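Glycosyl hydrolase BlGH5_18 (Bifidobacterium longum subsp. infantis, PDB 7LQX) is a family GH5 subfamily 18 glycoside hydrolase that probably cleaves a mannosidic linkage of the N-glycan core during N-glycan breakdown by this gut bacterium. Local coordinates at residues A[51-54]-A[55-59]; A[90-93]-A[94-98]; A[333-336]-A[337-341]. All blocks are in the same frame, centred on the assembly; numbering follows the deposited sequence.

Contact 1: residues A[51-54]-A[55-59]; sequences DMRR and IRNLG
R53 and N57 meet one turn apart on the outer side of the helix. One water joins them. It accepts from R53 NH1 at 2.7 Å, in the plane of the guanidinium, and from N57 ND2 at 3.1 Å. The two nitrogens, R53 NH1 and N57 ND2, are both donors and 3.4 Å apart, so the water supplies the acceptor they share. The guanidinium and amide planes are 73° apart. R53 CG lies anti to the backbone N (chi1 -176°), and a bend at chi3 (72°) turns the guanidinium to its place. E50 fixes that group further by a salt bridge to R53 NH2, and it takes R54 NE as well.

On the buried side, I55 lays CG1 against D51 O at 3.2 Å. I55 N bonds to D51 O at 3.0 Å. R56 N to M52 O and N57 N to R53 O continue the helical pattern. The bond from L58 N to R54 O is weak, at 3.3 Å. G59, with positive phi, closes the helix in a Schellman motif.

The D51 carboxylate is hydrogen-bonded to the hydroxyls of Y30 and S33. M52, a selenomethionine, packs on M90, I93 and A94 of helix 81-96. L58 touches I340 in the loop before helix 342-354. Helix 45-57 is the crossover between the parallel strands 25-29 and 62-65.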
ATOM      1  N   ASP A  51     -15.636  -8.654 -21.323  1.00 12.76           N
ATOM      2  CA  ASP A  51     -14.240  -9.054 -21.464  1.00 12.03           C
ATOM      3  C   ASP A  51     -14.140 -10.565 -21.645  1.00 12.00           C
ATOM      4  O   ASP A  51     -13.417 -11.062 -22.516  1.00 11.91           O
ATOM      5  CB  ASP A  51     -13.437  -8.674 -20.213  1.00 11.23           C
ATOM      6  CG  ASP A  51     -13.118  -7.193 -20.106  1.00 11.21           C
ATOM      7  OD1 ASP A  51     -13.404  -6.415 -21.039  1.00 12.61           O
ATOM      8  OD2 ASP A  51     -12.563  -6.832 -19.044  1.00 11.01           O
HETATM    9  N   MSE A  52     -14.851 -11.311 -20.808  1.00 11.94           N
HETATM   10  CA  MSE A  52     -14.776 -12.763 -20.837  1.00 11.85           C
HETATM   11  C   MSE A  52     -15.394 -13.352 -22.094  1.00 12.60           C
HETATM   12  O   MSE A  52     -14.901 -14.347 -22.627  1.00 12.51           O
HETATM   13  CB  MSE A  52     -15.476 -13.356 -19.616  1.00 13.73           C
HETATM   14  CG  MSE A  52     -14.803 -13.039 -18.316  1.00 12.87           C
HETATM   15 SE   MSE A  52     -13.112 -13.914 -18.062  1.00 23.27          SE
HETATM   16  CE  MSE A  52     -12.784 -13.328 -16.225  1.00 13.73           C
ATOM     17  N   ARG A  53     -16.490 -12.749 -22.559  1.00 13.40           N
ATOM     18  CA  ARG A  53     -17.091 -13.190 -23.811  1.00 14.22           C
ATOM     19  C   ARG A  53     -16.096 -13.063 -24.958  1.00 14.12           C
ATOM     20  O   ARG A  53     -15.928 -13.990 -25.759  1.00 14.33           O
ATOM     21  CB  ARG A  53     -18.356 -12.379 -24.090  1.00 15.15           C
ATOM     22  CG  ARG A  53     -19.123 -12.827 -25.320  1.00 16.14           C
ATOM     23  CD  ARG A  53     -20.285 -11.888 -25.633  1.00 21.07           C
ATOM     24  NE  ARG A  53     -19.818 -10.606 -26.158  1.00 22.12           N
ATOM     25  CZ  ARG A  53     -19.498 -10.392 -27.434  1.00 21.91           C
ATOM     26  NH1 ARG A  53     -19.596 -11.374 -28.320  1.00 25.90           N
ATOM     27  NH2 ARG A  53     -19.074  -9.197 -27.824  1.00 25.02           N
ATOM     28  N   ARG A  54     -15.404 -11.926 -25.038  1.00 13.83           N
ATOM     29  CA  ARG A  54     -14.458 -11.717 -26.130  1.00 13.84           C
ATOM     30  C   ARG A  54     -13.248 -12.637 -26.011  1.00 13.11           C
ATOM     31  O   ARG A  54     -12.745 -13.143 -27.020  1.00 13.32           O
ATOM     32  CB  ARG A  54     -14.057 -10.244 -26.166  1.00 16.04           C
ATOM     33  CG  ARG A  54     -15.258  -9.357 -26.484  1.00 18.72           C
ATOM     34  CD  ARG A  54     -14.895  -7.923 -26.804  1.00 26.88           C
ATOM     35  NE  ARG A  54     -16.094  -7.087 -26.849  1.00 30.01           N
ATOM     36  CZ  ARG A  54     -16.115  -5.824 -27.262  1.00 36.52           C
ATOM     37  NH1 ARG A  54     -17.254  -5.145 -27.259  1.00 37.99           N
ATOM     38  NH2 ARG A  54     -15.002  -5.243 -27.687  1.00 43.38           N
ATOM     39  N   ILE A  55     -12.771 -12.869 -24.788  1.00 12.34           N
ATOM     40  CA  ILE A  55     -11.678 -13.815 -24.571  1.00 11.72           C
ATOM     41  C   ILE A  55     -12.097 -15.214 -25.004  1.00 12.06           C
ATOM     42  O   ILE A  55     -11.362 -15.906 -25.719  1.00 12.04           O
ATOM     43  CB  ILE A  55     -11.245 -13.776 -23.094  1.00 10.95           C
ATOM     44  CG1 ILE A  55     -10.562 -12.442 -22.785  1.00 10.60           C
ATOM     45  CG2 ILE A  55     -10.335 -14.962 -22.776  1.00 10.46           C
ATOM     46  CD1 ILE A  55     -10.460 -12.150 -21.307  1.00 10.51           C
ATOM     47  N   ARG A  56     -13.290 -15.648 -24.589  1.00 12.44           N
ATOM     48  CA  ARG A  56     -13.760 -16.970 -24.989  1.00 12.86           C
ATOM     49  C   ARG A  56     -13.828 -17.083 -26.507  1.00 13.53           C
ATOM     50  O   ARG A  56     -13.530 -18.142 -27.075  1.00 13.66           O
ATOM     51  CB  ARG A  56     -15.139 -17.245 -24.382  1.00 13.34           C
ATOM     52  CG  ARG A  56     -15.823 -18.521 -24.885  1.00 13.98           C
ATOM     53  CD  ARG A  56     -15.044 -19.790 -24.544  1.00 13.52           C
ATOM     54  NE  ARG A  56     -15.684 -20.987 -25.097  1.00 16.68           N
ATOM     55  CZ  ARG A  56     -15.508 -21.433 -26.341  1.00 18.13           C
ATOM     56  NH1 ARG A  56     -14.706 -20.792 -27.181  1.00 23.04           N
ATOM     57  NH2 ARG A  56     -16.135 -22.530 -26.755  1.00 19.64           N
ATOM     58  N   ASN A  57     -14.231 -16.004 -27.179  1.00 14.02           N
ATOM     59  CA  ASN A  57     -14.399 -16.040 -28.627  1.00 14.80           C
ATOM     60  C   ASN A  57     -13.077 -16.156 -29.375  1.00 14.52           C
ATOM     61  O   ASN A  57     -13.086 -16.496 -30.562  1.00 15.14           O
ATOM     62  CB  ASN A  57     -15.202 -14.826 -29.085  1.00 16.33           C
ATOM     63  CG  ASN A  57     -16.678 -14.971 -28.778  1.00 19.49           C
ATOM     64  OD1 ASN A  57     -17.143 -16.056 -28.423  1.00 22.17           O
ATOM     65  ND2 ASN A  57     -17.423 -13.887 -28.913  1.00 24.15           N
ATOM     66  N   LEU A  58     -11.946 -15.900 -28.714  1.00 13.68           N
ATOM     67  CA  LEU A  58     -10.643 -16.233 -29.270  1.00 14.93           C
ATOM     68  C   LEU A  58     -10.355 -17.726 -29.250  1.00 15.00           C
ATOM     69  O   LEU A  58      -9.305 -18.146 -29.760  1.00 16.59           O
ATOM     70  CB  LEU A  58      -9.534 -15.562 -28.464  1.00 16.11           C
ATOM     71  CG  LEU A  58      -9.394 -14.049 -28.534  1.00 18.49           C
ATOM     72  CD1 LEU A  58      -8.205 -13.645 -27.663  1.00 19.94           C
ATOM     73  CD2 LEU A  58      -9.221 -13.583 -29.968  1.00 20.58           C
ATOM     74  N   GLY A  59     -11.233 -18.527 -28.659  1.00 13.37           N
ATOM     75  CA  GLY A  59     -10.963 -19.935 -28.478  1.00 13.24           C
ATOM     76  C   GLY A  59     -10.176 -20.261 -27.233  1.00 12.39           C
ATOM     77  O   GLY A  59      -9.479 -21.284 -27.200  1.00 12.26           O
TER
HETATM   78  O   HOH W   1     -20.544 -13.906 -28.584  1.00 34.40           O

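Contact 2: residues A[90-93]-A[94-98]; sequences MVHI and AGEQG
H92 and E96 stand one turn apart on the outer side of the helix and cross at a slant. The carboxylate of E96 approaches the ring at its CD2 and NE2 side, with the two planes 52° apart. E96 CD lies 3.5 Å from H92 CD2. E96 CG sits over one face of the ring. A water closes the pair at its outer end: it lies 2.7 Å from H92 NE2 and donates to E96 OE2 at 2.8 Å.

The torsions explain the meeting. H92 holds CG anti to its own N (chi1 -170°). E96 places CG beside its backbone N (chi1 -68°) and is extended beyond it, which carries the carboxylate back along the helix to the ring. The other ring nitrogen, H92 ND1, is hydrogen-bonded to E152. The ring is therefore held at both nitrogens, by a protein carboxylate and by water. A negative E96 and E152 would probably favour a protonated imidazole.

I93 also crosses E96 at a slant, with CG1 4.0 Å from E96 OE1. Q97 lays CG against I93 O at 3.3 Å, and Q97 N bonds to that oxygen at 2.9 Å. A bend at chi2 then takes the rest of Q97 to helix 45-57, where it touches K49, M52 and R53. M90, a selenomethionine, and A94 face the barrel strands, touching V65 and V63 respectively.

G98 has positive phi and ends the helix. Its N bonds to G95 O, and M99 N bonds to A94 O. This is a Schellman motif, here leading from helix 81-96 into strand 100-104 of the (beta/alpha)8 barrel characteristic of GH5 enzymes.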
HETATM    1  N   MSE A  90     -15.802 -13.126 -10.207  1.00 11.93           N
HETATM    2  CA  MSE A  90     -15.038 -13.088 -11.447  1.00 10.98           C
HETATM    3  C   MSE A  90     -14.815 -14.501 -11.982  1.00 11.49           C
HETATM    4  O   MSE A  90     -14.924 -14.735 -13.187  1.00 11.70           O
HETATM    5  CB  MSE A  90     -13.715 -12.367 -11.227  1.00 10.51           C
HETATM    6  CG  MSE A  90     -12.908 -12.222 -12.498  1.00  9.52           C
HETATM    7 SE   MSE A  90     -11.322 -11.179 -12.258  1.00 17.35          SE
HETATM    8  CE  MSE A  90     -12.128  -9.478 -12.087  1.00  9.54           C
ATOM      9  N   VAL A  91     -14.497 -15.425 -11.074  1.00  9.99           N
ATOM     10  CA  VAL A  91     -14.392 -16.836 -11.434  1.00 11.11           C
ATOM     11  C   VAL A  91     -15.718 -17.346 -11.979  1.00 12.67           C
ATOM     12  O   VAL A  91     -15.766 -18.034 -13.005  1.00 12.95           O
ATOM     13  CB  VAL A  91     -13.927 -17.656 -10.216  1.00 11.14           C
ATOM     14  CG1 VAL A  91     -14.084 -19.135 -10.497  1.00 12.32           C
ATOM     15  CG2 VAL A  91     -12.506 -17.286  -9.853  1.00 10.74           C
ATOM     16  N   HIS A  92     -16.813 -17.019 -11.286  1.00 12.07           N
ATOM     17  CA  HIS A  92     -18.137 -17.448 -11.709  1.00 13.42           C
ATOM     18  C   HIS A  92     -18.438 -16.980 -13.123  1.00 13.04           C
ATOM     19  O   HIS A  92     -18.981 -17.742 -13.933  1.00 14.85           O
ATOM     20  CB  HIS A  92     -19.177 -16.906 -10.729  1.00 15.46           C
ATOM     21  CG  HIS A  92     -20.545 -17.476 -10.921  1.00 17.75           C
ATOM     22  ND1 HIS A  92     -20.855 -18.780 -10.606  1.00 20.90           N
ATOM     23  CD2 HIS A  92     -21.681 -16.921 -11.400  1.00 22.48           C
ATOM     24  CE1 HIS A  92     -22.129 -19.003 -10.880  1.00 26.44           C
ATOM     25  NE2 HIS A  92     -22.652 -17.891 -11.363  1.00 24.41           N
ATOM     26  N   ILE A  93     -18.080 -15.737 -13.444  1.00 12.90           N
ATOM     27  CA  ILE A  93     -18.357 -15.194 -14.769  1.00 13.84           C
ATOM     28  C   ILE A  93     -17.512 -15.888 -15.829  1.00 13.23           C
ATOM     29  O   ILE A  93     -17.997 -16.201 -16.921  1.00 13.18           O
ATOM     30  CB  ILE A  93     -18.152 -13.667 -14.766  1.00 12.58           C
ATOM     31  CG1 ILE A  93     -19.211 -12.993 -13.892  1.00 14.82           C
ATOM     32  CG2 ILE A  93     -18.190 -13.127 -16.181  1.00 13.45           C
ATOM     33  CD1 ILE A  93     -18.936 -11.518 -13.610  1.00 15.27           C
ATOM     34  N   ALA A  94     -16.231 -16.121 -15.542  1.00 12.26           N
ATOM     35  CA  ALA A  94     -15.418 -16.901 -16.470  1.00 11.92           C
ATOM     36  C   ALA A  94     -16.093 -18.228 -16.800  1.00 12.51           C
ATOM     37  O   ALA A  94     -16.177 -18.621 -17.969  1.00 13.75           O
ATOM     38  CB  ALA A  94     -14.033 -17.132 -15.867  1.00 13.13           C
ATOM     39  N   GLY A  95     -16.609 -18.914 -15.779  1.00 12.87           N
ATOM     40  CA  GLY A  95     -17.272 -20.185 -16.010  1.00 14.35           C
ATOM     41  C   GLY A  95     -18.543 -20.043 -16.823  1.00 14.39           C
ATOM     42  O   GLY A  95     -18.833 -20.880 -17.685  1.00 15.40           O
ATOM     43  N   GLU A  96     -19.326 -18.992 -16.552  1.00 14.39           N
ATOM     44  CA  GLU A  96     -20.535 -18.756 -17.331  1.00 17.01           C
ATOM     45  C   GLU A  96     -20.190 -18.491 -18.785  1.00 15.93           C
ATOM     46  O   GLU A  96     -20.986 -18.793 -19.683  1.00 18.90           O
ATOM     47  CB  GLU A  96     -21.309 -17.571 -16.752  1.00 21.75           C
ATOM     48  CG  GLU A  96     -21.919 -17.831 -15.386  1.00 26.35           C
ATOM     49  CD  GLU A  96     -22.608 -16.608 -14.795  1.00 39.55           C
ATOM     50  OE1 GLU A  96     -22.103 -15.477 -14.977  1.00 36.09           O
ATOM     51  OE2 GLU A  96     -23.663 -16.782 -14.146  1.00 42.39           O
ATOM     52  N   GLN A  97     -19.012 -17.929 -19.037  1.00 17.69           N
ATOM     53  CA  GLN A  97     -18.557 -17.654 -20.388  1.00 20.68           C
ATOM     54  C   GLN A  97     -17.715 -18.786 -20.957  1.00 20.37           C
ATOM     55  O   GLN A  97     -17.011 -18.578 -21.952  1.00 25.12           O
ATOM     56  CB  GLN A  97     -17.813 -16.316 -20.438  1.00 22.18           C
ATOM     57  CG  GLN A  97     -18.649 -15.124 -19.974  1.00 24.51           C
ATOM     58  CD  GLN A  97     -19.892 -14.909 -20.817  1.00 26.73           C
ATOM     59  OE1 GLN A  97     -19.861 -15.044 -22.040  1.00 24.74           O
ATOM     60  NE2 GLN A  97     -20.999 -14.578 -20.160  1.00 31.09           N
ATOM     61  N   GLY A  98     -17.761 -19.972 -20.340  1.00 20.45           N
ATOM     62  CA  GLY A  98     -17.227 -21.182 -20.934  1.00 17.47           C
ATOM     63  C   GLY A  98     -15.791 -21.520 -20.608  1.00 18.70           C
ATOM     64  O   GLY A  98     -15.198 -22.359 -21.298  1.00 19.20           O
TER
HETATM   65  O   HOH W   2     -24.858 -18.819 -12.610  1.00 45.05           O

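Contact 3: residues A[333-336]-A[337-341]; sequences LFDE and HGNIK
The backbones of F334 and I340 form a single antiparallel bridge, and a type I beta turn from D335 to G338 reverses the chain. Two bonds hold the arms together: K341 N to L333 O and D335 N to N339 O, each 2.9 Å. The turn is closed by G338 N to D335 O, which meets its acceptor from above the carbonyl plane. G338 has positive phi, and its backbone angles suit glycine.

D335 organises the inside of the turn. Its CG sits between the backbone N and the carbonyl carbon (chi1 66°), which brings the carboxylate back over the following residues. D335 OD1 accepts from H337 N at 2.9 Å and from N339 N at 3.1 Å. The two donors come from opposite faces of the carboxylate plane. D335 OD2 takes a water at 2.6 Å, and that water accepts from N339 ND2.

At the turn's corner, E336 CG lies over one face of the H337 ring, 4.0 Å from its centroid, in a CH-pi contact. The polar end of E336 bonds to S319 N. F334 CE1 meets I340 CB at 4.0 Å, and the F334 ring also meets H315. K341 lays CD across the backbone, 3.5 Å from F334 C. Its NZ reaches a salt bridge with D316.

K341 occupies the N-cap position of helix 342-354. The arrangement is a type I turn whose arms are joined by one isolated antiparallel bridge, in the long loop between barrel strand 306-312 and that helix. Laid over it is an Asx turn, D335 OD1 to H337 N, with N339 N as the second donor.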
ATOM      1  N   LEU A 333      -3.760  -8.717 -26.043  1.00  7.87           N
ATOM      2  CA  LEU A 333      -4.300  -9.271 -27.277  1.00  8.22           C
ATOM      3  C   LEU A 333      -5.443  -8.415 -27.808  1.00  8.21           C
ATOM      4  O   LEU A 333      -5.731  -8.452 -29.008  1.00  9.65           O
ATOM      5  CB  LEU A 333      -4.810 -10.690 -27.022  1.00  9.32           C
ATOM      6  CG  LEU A 333      -3.798 -11.710 -26.516  1.00  8.36           C
ATOM      7  CD1 LEU A 333      -4.517 -13.050 -26.345  1.00 10.26           C
ATOM      8  CD2 LEU A 333      -2.618 -11.822 -27.449  1.00  9.43           C
ATOM      9  N   PHE A 334      -6.106  -7.676 -26.922  1.00  8.58           N
ATOM     10  CA  PHE A 334      -7.118  -6.688 -27.261  1.00  9.42           C
ATOM     11  C   PHE A 334      -6.579  -5.323 -26.865  1.00  9.71           C
ATOM     12  O   PHE A 334      -5.831  -5.199 -25.888  1.00 10.00           O
ATOM     13  CB  PHE A 334      -8.409  -6.920 -26.467  1.00  9.68           C
ATOM     14  CG  PHE A 334      -9.083  -8.213 -26.775  1.00 10.46           C
ATOM     15  CD1 PHE A 334      -9.992  -8.305 -27.814  1.00 13.02           C
ATOM     16  CD2 PHE A 334      -8.811  -9.345 -26.035  1.00 13.21           C
ATOM     17  CE1 PHE A 334     -10.618  -9.502 -28.103  1.00 12.26           C
ATOM     18  CE2 PHE A 334      -9.432 -10.551 -26.325  1.00 13.59           C
ATOM     19  CZ  PHE A 334     -10.334 -10.628 -27.358  1.00 14.17           C
ATOM     20  N   ASP A 335      -6.950  -4.296 -27.624  1.00  9.94           N
ATOM     21  CA  ASP A 335      -6.522  -2.941 -27.306  1.00  9.08           C
ATOM     22  C   ASP A 335      -7.362  -2.383 -26.158  1.00 10.31           C
ATOM     23  O   ASP A 335      -8.266  -3.036 -25.632  1.00 11.89           O
ATOM     24  CB  ASP A 335      -6.478  -2.073 -28.564  1.00 10.78           C
ATOM     25  CG  ASP A 335      -7.835  -1.826 -29.173  1.00 11.83           C
ATOM     26  OD1 ASP A 335      -8.857  -1.823 -28.450  1.00 11.58           O
ATOM     27  OD2 ASP A 335      -7.871  -1.613 -30.407  1.00 13.81           O
ATOM     28  N   GLU A 336      -7.048  -1.151 -25.755  1.00 11.75           N
ATOM     29  CA  GLU A 336      -7.690  -0.542 -24.594  1.00 13.97           C
ATOM     30  C   GLU A 336      -9.138  -0.158 -24.850  1.00 16.09           C
ATOM     31  O   GLU A 336      -9.807   0.321 -23.925  1.00 16.99           O
ATOM     32  CB  GLU A 336      -6.907   0.684 -24.114  1.00 15.95           C
ATOM     33  CG  GLU A 336      -6.990   1.901 -25.042  1.00 15.88           C
ATOM     34  CD  GLU A 336      -6.405   3.153 -24.419  1.00 24.23           C
ATOM     35  OE1 GLU A 336      -6.422   3.257 -23.178  1.00 21.05           O
ATOM     36  OE2 GLU A 336      -5.940   4.045 -25.162  1.00 26.75           O
ATOM     37  N   HIS A 337      -9.639  -0.328 -26.071  1.00 13.58           N
ATOM     38  CA  HIS A 337     -11.053  -0.157 -26.362  1.00 15.09           C
ATOM     39  C   HIS A 337     -11.754  -1.485 -26.605  1.00 15.32           C
ATOM     40  O   HIS A 337     -12.923  -1.500 -27.000  1.00 18.61           O
ATOM     41  CB  HIS A 337     -11.225   0.810 -27.529  1.00 17.22           C
ATOM     42  CG  HIS A 337     -10.652   2.166 -27.256  1.00 18.19           C
ATOM     43  ND1 HIS A 337     -11.267   3.080 -26.428  1.00 21.12           N
ATOM     44  CD2 HIS A 337      -9.509   2.754 -27.680  1.00 20.53           C
ATOM     45  CE1 HIS A 337     -10.536   4.178 -26.368  1.00 20.83           C
ATOM     46  NE2 HIS A 337      -9.461   4.004 -27.116  1.00 21.40           N
ATOM     47  N   GLY A 338     -11.070  -2.600 -26.355  1.00 14.53           N
ATOM     48  CA  GLY A 338     -11.678  -3.907 -26.395  1.00 14.84           C
ATOM     49  C   GLY A 338     -11.613  -4.621 -27.723  1.00 14.96           C
ATOM     50  O   GLY A 338     -12.214  -5.692 -27.858  1.00 16.38           O
ATOM     51  N   ASN A 339     -10.898  -4.083 -28.698  1.00 12.98           N
ATOM     52  CA  ASN A 339     -10.890  -4.643 -30.041  1.00 11.11           C
ATOM     53  C   ASN A 339      -9.659  -5.490 -30.289  1.00 11.42           C
ATOM     54  O   ASN A 339      -8.556  -5.158 -29.848  1.00 11.61           O
ATOM     55  CB  ASN A 339     -10.976  -3.507 -31.046  1.00 12.87           C
ATOM     56  CG  ASN A 339     -12.249  -2.730 -30.886  1.00 15.09           C
ATOM     57  OD1 ASN A 339     -13.323  -3.320 -30.777  1.00 18.58           O
ATOM     58  ND2 ASN A 339     -12.145  -1.411 -30.808  1.00 14.96           N
ATOM     59  N   ILE A 340      -9.865  -6.608 -30.986  1.00 11.18           N
ATOM     60  CA  ILE A 340      -8.799  -7.580 -31.169  1.00 11.20           C
ATOM     61  C   ILE A 340      -7.646  -6.967 -31.951  1.00 10.26           C
ATOM     62  O   ILE A 340      -7.841  -6.205 -32.909  1.00 11.61           O
ATOM     63  CB  ILE A 340      -9.373  -8.825 -31.867  1.00 11.67           C
ATOM     64  CG1 ILE A 340      -8.384  -9.986 -31.794  1.00 13.06           C
ATOM     65  CG2 ILE A 340      -9.728  -8.529 -33.319  1.00 13.76           C
ATOM     66  CD1 ILE A 340      -8.921 -11.286 -32.385  1.00 17.19           C
ATOM     67  N   LYS A 341      -6.444  -7.296 -31.542  1.00  9.71           N
ATOM     68  CA  LYS A 341      -5.225  -6.878 -32.208  1.00  9.70           C
ATOM     69  C   LYS A 341      -4.679  -8.008 -33.062  1.00 10.19           C
ATOM     70  O   LYS A 341      -5.070  -9.171 -32.906  1.00  9.65           O
ATOM     71  CB  LYS A 341      -4.181  -6.481 -31.160  1.00  9.47           C
ATOM     72  CG  LYS A 341      -4.627  -5.319 -30.292  1.00 10.32           C
ATOM     73  CD  LYS A 341      -3.801  -5.141 -29.025  1.00 11.97           C
ATOM     74  CE  LYS A 341      -2.338  -4.853 -29.309  1.00 10.38           C
ATOM     75  NZ  LYS A 341      -1.554  -4.768 -28.043  1.00  9.89           N
TER
HETATM   76  O   HOH W   3      -9.706  -0.094 -31.449  1.00 16.34           O
HETATM   77  O   HOH W   4      -7.068  -3.407 -32.422  1.00 17.74           O

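Contacts 1 and 2 are the C-terminal ends of helices 45-57 and 81-96; contact 3 is a turn in a loop. Each helix end has an inner apolar side (M52, I55; M90, V91, I93, A94) and an exposed polar side. Contact 3 lies nearer the surface, with L333 and F334 buried. Contact 1 touches both others; contacts 2 and 3 lie about 12 Å apart at nearest atoms. Contact 1 meets contact 2 by packing, including M52 CB on Q97 CG at 3.7 Å. Toward contact 3 it adds a probable hydrogen bond, R54 NH2 to G338 O at 2.8 Å. Water joins polar side chains in each; contact 3 alone binds backbone NH groups with a carboxylate.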